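Local coordinates for muscarinic toxin-like protein 3 homolog (Ophiophagus hannah, PDB 3HH7), which is a homodimeric three-finger neurotoxin of king cobra venom, a postsynaptic toxin that inhibits nicotinic acetylcholine receptors, at residues F23-S28 and R36-C41; K2-Q7 and R60-Q65. All coordinates share one frame; numbering follows the deposited sequence.

Interaction 1: residues F23-S28 and R36-C41; sequences FCYKSS and RIERGC
The Tyr25 ring lies with one face over the opposite strand, where Gly40 N and the Arg39 carbonyl carbon sit beneath its rim, Gly40 N 3.6 Å from the ring plane. At its edge, in plane, is Cys41 O, 3.6 Å from Tyr25 CE2. The ring reaches across because Tyr25 CG stands between the backbone N and the carbonyl carbon (chi1 75°); Gly40, with no side chain, leaves the ring room to settle on the backbone. Tyr25 OH then donates to Glu38 OE2 at 2.6 Å, on the anti side of a carboxylate turned 76° from the ring. The Arg39 guanidinium has Ile37 CG2 over the centre of one face. These residues belong to an antiparallel hairpin of the three-stranded sheet of the three-finger fold, with strand 52-58 pairing along the far side of strand 23-31. Between residues 23-28 and 36-41 the hydrogen-bonded pairs are Tyr25 with Gly40 and Ser27 with Glu38; in the latter, Ser27 N to Glu38 O and Glu38 N to Ser27 O both measure 2.8 Å. On the face away from Tyr25, the extended Lys26 chain runs beside Arg39 and crosses Ile37, Lys26 CG meeting Ile37 CG2 at 3.7 Å. Lys26 NZ and Arg39 NH2 come within 3.9 Å, but the C-terminal carboxylate of Gln65 takes both a salt bridge from Lys26 and a hydrogen bond from Arg39 NE, which probably offsets their repulsion. Arg39 NH1 also bonds to His6 O. Toward the finger's tip, a water lies 2.7 Å from Ser28 OG and bonds weakly to Arg36 O.

Interaction 2: residues K2-Q7 and R60-Q65; sequences KCYNHQ and RDKCNQ
Tyr4 and Asn64 are joined by two hydrogen bonds that bring the Asn64 side-chain amide against the backbone of Tyr4. Tyr4 N donates to Asn64 OD1 at 2.9 Å, in the carbonyl plane and on a lone pair, while Asn64 ND2 returns a bond to Tyr4 O, also 2.9 Å. Asn64 CG sits between its own backbone N and carbonyl carbon (chi1 67°), which turns the amide to this strand; ND2 also bonds to Tyr25 O. Nearer the N terminus, Lys62 N donates to Lys2 O at 2.9 Å from the type II turn Arg60-Cys63. Lys2 N meets Asp61 OD1 at 3.0 Å from above the carboxylate plane. Nonpolar contact centres on the Tyr4 ring: the Lys62 chain crosses it at about a right angle, Lys62 CB 3.6 Å from Tyr4 CE2, and Gln65 runs alongside, its CG over one ring face. The polar end of Lys62, bent at its last torsion (chi4 -76°), sets NZ oblique to the ring, 3.2 Å from Tyr4 CE1. The Asn64 amide thus takes the place of a peptide group of a neighbouring strand, satisfying Tyr4 N and O, while Lys62 N continues the pairing at Lys2 O.

In the fold
From the N terminus, strand 2-4 opens the first finger and pairs with strand 14-16; the chain then builds the central hairpin, where interaction 1 closes a short loop between strands 23-31 and 34-42. Strand 52-58 completes the three-stranded sheet, and the tail beyond it returns to the start of the chain, so that interaction 2 closes a loop spanning nearly the whole protein, with interaction 1 lying within it. The two contacts, centred about 8 Å apart, meet at the Cys3-Cys24 disulfide and where Lys26 reaches the Gln65 carboxylate. Interaction 2 joins the two chain ends, and the bonds between the two contacts tie them to the central finger, beside the disulfide-rich core.

Interaction 1: residues F23-S28 and R36-C41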
loop_
_atom_site.group_PDB
_atom_site.type_symbol
_atom_site.label_atom_id
_atom_site.label_comp_id
_atom_site.label_asym_id
_atom_site.label_seq_id
_atom_site.Cartn_x
_atom_site.Cartn_y
_atom_site.Cartn_z
ATOM N N PHE A 23 -5.020 -6.630 9.331
ATOM C CA PHE A 23 -3.818 -5.819 9.246
ATOM C C PHE A 23 -4.238 -4.356 9.192
ATOM O O PHE A 23 -5.428 -4.040 9.339
ATOM C CB PHE A 23 -2.980 -6.232 8.033
ATOM C CG PHE A 23 -3.779 -6.416 6.757
ATOM C CD1 PHE A 23 -4.348 -7.653 6.443
ATOM C CD2 PHE A 23 -3.917 -5.371 5.847
ATOM C CE1 PHE A 23 -5.047 -7.839 5.261
ATOM C CE2 PHE A 23 -4.628 -5.554 4.664
ATOM C CZ PHE A 23 -5.194 -6.790 4.371
ATOM N N CYS A 24 -3.268 -3.471 9.019
ATOM C CA CYS A 24 -3.542 -2.032 9.003
ATOM C C CYS A 24 -3.512 -1.468 7.596
ATOM O O CYS A 24 -2.816 -1.991 6.702
ATOM C CB CYS A 24 -2.498 -1.284 9.829
ATOM S SG CYS A 24 -2.265 -1.916 11.501
ATOM N N TYR A 25 -4.232 -0.369 7.402
ATOM C CA TYR A 25 -4.088 0.379 6.159
ATOM C C TYR A 25 -4.035 1.881 6.388
ATOM O O TYR A 25 -4.514 2.412 7.410
ATOM C CB TYR A 25 -5.208 0.050 5.165
ATOM C CG TYR A 25 -6.540 0.675 5.526
ATOM C CD1 TYR A 25 -6.949 1.862 4.927
ATOM C CD2 TYR A 25 -7.370 0.083 6.476
ATOM C CE1 TYR A 25 -8.169 2.449 5.262
ATOM C CE2 TYR A 25 -8.586 0.648 6.829
ATOM C CZ TYR A 25 -8.984 1.829 6.223
ATOM O OH TYR A 25 -10.197 2.374 6.601
ATOM N N LYS A 26 -3.465 2.544 5.399
ATOM C CA LYS A 26 -3.483 3.990 5.270
ATOM C C LYS A 26 -3.805 4.296 3.809
ATOM O O LYS A 26 -3.150 3.794 2.907
ATOM C CB LYS A 26 -2.132 4.597 5.665
ATOM C CG LYS A 26 -2.096 6.100 5.653
ATOM C CD LYS A 26 -0.720 6.576 6.038
ATOM C CE LYS A 26 -0.716 8.057 6.299
ATOM N NZ LYS A 26 0.705 8.522 6.485
ATOM N N SER A 27 -4.834 5.103 3.597
ATOM C CA SER A 27 -5.303 5.443 2.261
ATOM C C SER A 27 -5.358 6.957 2.128
ATOM O O SER A 27 -6.026 7.614 2.924
ATOM C CB SER A 27 -6.696 4.842 2.063
ATOM O OG SER A 27 -7.236 5.193 0.807
ATOM N N SER A 28 -4.649 7.507 1.145
ATOM C CA SER A 28 -4.595 8.947 0.905
ATOM C C SER A 28 -5.243 9.228 -0.439
ATOM O O SER A 28 -4.873 8.610 -1.450
ATOM C CB SER A 28 -3.140 9.420 0.883
ATOM O OG SER A 28 -3.048 10.741 0.402
ATOM N N ARG A 36 -7.273 13.937 1.764
ATOM C CA ARG A 36 -7.785 13.257 2.940
ATOM C C ARG A 36 -7.065 11.950 3.140
ATOM O O ARG A 36 -6.578 11.359 2.170
ATOM C CB ARG A 36 -9.277 13.044 2.807
ATOM C CG ARG A 36 -10.021 14.370 2.776
ATOM C CD ARG A 36 -11.490 14.166 2.779
ATOM N NE ARG A 36 -11.982 13.754 4.080
ATOM C CZ ARG A 36 -13.128 13.104 4.266
ATOM N NH1 ARG A 36 -13.893 12.772 3.228
ATOM N NH2 ARG A 36 -13.504 12.776 5.492
ATOM N N ILE A 37 -6.962 11.530 4.398
ATOM C CA ILE A 37 -6.312 10.269 4.749
ATOM C C ILE A 37 -7.250 9.482 5.638
ATOM O O ILE A 37 -7.845 10.040 6.559
ATOM C CB ILE A 37 -4.933 10.459 5.461
ATOM C CG1 ILE A 37 -3.967 11.241 4.571
ATOM C CG2 ILE A 37 -4.279 9.103 5.765
ATOM C CD1 ILE A 37 -2.654 11.563 5.259
ATOM N N GLU A 38 -7.427 8.207 5.309
ATOM C CA GLU A 38 -8.142 7.273 6.169
ATOM C C GLU A 38 -7.170 6.211 6.669
ATOM O O GLU A 38 -6.304 5.745 5.911
ATOM C CB GLU A 38 -9.266 6.616 5.385
ATOM C CG GLU A 38 -10.237 5.777 6.199
ATOM C CD GLU A 38 -11.356 5.238 5.332
ATOM O OE1 GLU A 38 -12.222 6.039 4.918
ATOM O OE2 GLU A 38 -11.365 4.025 5.036
ATOM N N ARG A 39 -7.300 5.833 7.943
ATOM C CA ARG A 39 -6.460 4.802 8.536
ATOM C C ARG A 39 -7.315 3.831 9.330
ATOM O O ARG A 39 -8.328 4.213 9.920
ATOM C CB ARG A 39 -5.475 5.429 9.513
ATOM C CG ARG A 39 -4.516 6.427 8.904
ATOM C CD ARG A 39 -3.625 6.949 10.005
ATOM N NE ARG A 39 -2.633 7.931 9.566
ATOM C CZ ARG A 39 -2.861 9.234 9.404
ATOM N NH1 ARG A 39 -4.082 9.752 9.586
ATOM N NH2 ARG A 39 -1.868 10.023 9.027
ATOM N N GLY A 40 -6.893 2.578 9.396
ATOM C CA GLY A 40 -7.556 1.649 10.283
ATOM C C GLY A 40 -7.198 0.181 10.124
ATOM O O GLY A 40 -6.256 -0.178 9.423
ATOM N N CYS A 41 -7.943 -0.655 10.836
ATOM C CA CYS A 41 -7.906 -2.104 10.675
ATOM C C CYS A 41 -8.673 -2.527 9.443
ATOM O O CYS A 41 -9.697 -1.926 9.090
ATOM C CB CYS A 41 -8.564 -2.778 11.882
ATOM S SG CYS A 41 -7.690 -2.590 13.407
HETATM O O HOH W 1 -4.337 13.117 0.366
#

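Interaction 2: residues K2-Q7 and R60-Q65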
loop_
_atom_site.group_PDB
_atom_site.type_symbol
_atom_site.label_atom_id
_atom_site.label_comp_id
_atom_site.label_asym_id
_atom_site.label_seq_id
_atom_site.Cartn_x
_atom_site.Cartn_y
_atom_site.Cartn_z
ATOM N N LYS A 2 -2.672 -3.825 16.362
ATOM C CA LYS A 2 -3.101 -2.478 16.747
ATOM C C LYS A 2 -2.714 -1.514 15.628
ATOM O O LYS A 2 -1.544 -1.440 15.219
ATOM C CB LYS A 2 -2.442 -2.058 18.074
ATOM C CG LYS A 2 -2.590 -0.583 18.447
ATOM C CD LYS A 2 -2.160 -0.328 19.894
ATOM C CE LYS A 2 -0.726 -0.749 20.140
ATOM N NZ LYS A 2 -0.268 -0.378 21.519
ATOM N N CYS A 3 -3.709 -0.788 15.120
ATOM C CA CYS A 3 -3.509 0.109 13.994
ATOM C C CYS A 3 -3.913 1.514 14.374
ATOM O O CYS A 3 -4.850 1.704 15.149
ATOM C CB CYS A 3 -4.413 -0.320 12.839
ATOM S SG CYS A 3 -4.146 -1.977 12.243
ATOM N N TYR A 4 -3.255 2.504 13.776
ATOM C CA TYR A 4 -3.800 3.855 13.815
ATOM C C TYR A 4 -5.147 3.878 13.104
ATOM O O TYR A 4 -5.350 3.149 12.126
ATOM C CB TYR A 4 -2.863 4.846 13.141
ATOM C CG TYR A 4 -1.603 5.101 13.922
ATOM C CD1 TYR A 4 -1.627 5.884 15.074
ATOM C CD2 TYR A 4 -0.389 4.562 13.512
ATOM C CE1 TYR A 4 -0.462 6.128 15.795
ATOM C CE2 TYR A 4 0.769 4.789 14.232
ATOM C CZ TYR A 4 0.724 5.572 15.371
ATOM O OH TYR A 4 1.890 5.800 16.069
ATOM N N ASN A 5 -6.069 4.707 13.591
ATOM C CA ASN A 5 -7.352 4.853 12.904
ATOM C C ASN A 5 -7.842 6.282 12.759
ATOM O O ASN A 5 -8.986 6.510 12.349
ATOM C CB ASN A 5 -8.428 3.947 13.531
ATOM C CG ASN A 5 -8.826 4.380 14.924
ATOM O OD1 ASN A 5 -8.078 5.080 15.601
ATOM N ND2 ASN A 5 -10.007 3.951 15.369
ATOM N N HIS A 6 -6.968 7.237 13.067
ATOM C CA HIS A 6 -7.326 8.648 12.939
ATOM C C HIS A 6 -7.350 9.101 11.483
ATOM O O HIS A 6 -6.572 8.626 10.646
ATOM C CB HIS A 6 -6.403 9.540 13.780
ATOM C CG HIS A 6 -4.963 9.465 13.398
ATOM N ND1 HIS A 6 -4.214 8.318 13.560
ATOM C CD2 HIS A 6 -4.120 10.402 12.900
ATOM C CE1 HIS A 6 -2.980 8.545 13.148
ATOM N NE2 HIS A 6 -2.894 9.801 12.750
ATOM N N GLN A 7 -8.276 10.008 11.189
ATOM C CA GLN A 7 -8.410 10.589 9.862
ATOM C C GLN A 7 -7.488 11.775 9.646
ATOM O O GLN A 7 -7.379 12.656 10.498
ATOM C CB GLN A 7 -9.812 11.189 9.673
ATOM C CG GLN A 7 -10.959 10.216 9.777
ATOM C CD GLN A 7 -12.228 10.916 10.198
ATOM O OE1 GLN A 7 -12.340 11.377 11.333
ATOM N NE2 GLN A 7 -13.185 11.014 9.289
ATOM N N ARG A 60 2.602 -4.735 10.939
ATOM C CA ARG A 60 3.166 -4.485 12.274
ATOM C C ARG A 60 2.314 -3.469 13.046
ATOM O O ARG A 60 1.690 -2.592 12.448
ATOM C CB ARG A 60 4.616 -4.026 12.162
ATOM C CG ARG A 60 5.523 -5.037 11.446
ATOM C CD ARG A 60 5.742 -6.332 12.241
ATOM N NE ARG A 60 6.391 -6.060 13.522
ATOM C CZ ARG A 60 7.706 -5.901 13.666
ATOM N NH1 ARG A 60 8.516 -5.991 12.616
ATOM N NH2 ARG A 60 8.206 -5.621 14.863
ATOM N N ASP A 61 2.265 -3.598 14.371
ATOM C CA ASP A 61 1.534 -2.636 15.182
ATOM C C ASP A 61 2.002 -1.217 14.902
ATOM O O ASP A 61 3.204 -0.958 14.846
ATOM C CB ASP A 61 1.705 -2.946 16.667
ATOM C CG ASP A 61 0.766 -4.031 17.150
ATOM O OD1 ASP A 61 0.143 -4.719 16.312
ATOM O OD2 ASP A 61 0.677 -4.195 18.376
ATOM N N LYS A 62 1.038 -0.310 14.700
ATOM C CA LYS A 62 1.327 1.103 14.440
ATOM C C LYS A 62 2.140 1.328 13.170
ATOM O O LYS A 62 2.852 2.313 13.041
ATOM C CB LYS A 62 1.998 1.759 15.660
ATOM C CG LYS A 62 1.042 1.915 16.825
ATOM C CD LYS A 62 1.709 2.658 17.974
ATOM C CE LYS A 62 0.665 3.147 18.965
ATOM N NZ LYS A 62 -0.051 4.344 18.453
ATOM N N CYS A 63 2.020 0.414 12.212
ATOM C CA CYS A 63 2.797 0.526 10.981
ATOM C C CYS A 63 2.237 1.572 10.004
ATOM O O CYS A 63 2.922 1.993 9.051
ATOM C CB CYS A 63 2.902 -0.840 10.288
ATOM S SG CYS A 63 1.311 -1.550 9.746
ATOM N N ASN A 64 0.980 1.959 10.229
ATOM C CA ASN A 64 0.231 2.803 9.285
ATOM C C ASN A 64 0.087 4.278 9.703
ATOM O O ASN A 64 -0.940 4.904 9.438
ATOM C CB ASN A 64 -1.164 2.198 9.054
ATOM C CG ASN A 64 -2.045 2.254 10.300
ATOM O OD1 ASN A 64 -1.552 2.191 11.434
ATOM N ND2 ASN A 64 -3.361 2.370 10.093
ATOM N N GLN A 65 1.120 4.833 10.341
ATOM C CA GLN A 65 1.106 6.254 10.703
ATOM C C GLN A 65 1.019 7.116 9.458
ATOM O O GLN A 65 0.220 8.058 9.467
ATOM C CB GLN A 65 2.331 6.639 11.521
ATOM C CG GLN A 65 2.157 7.987 12.190
ATOM C CD GLN A 65 3.414 8.449 12.860
ATOM O OE1 GLN A 65 4.424 8.686 12.206
ATOM N NE2 GLN A 65 3.363 8.578 14.176
ATOM O OXT GLN A 65 1.746 6.868 8.484
#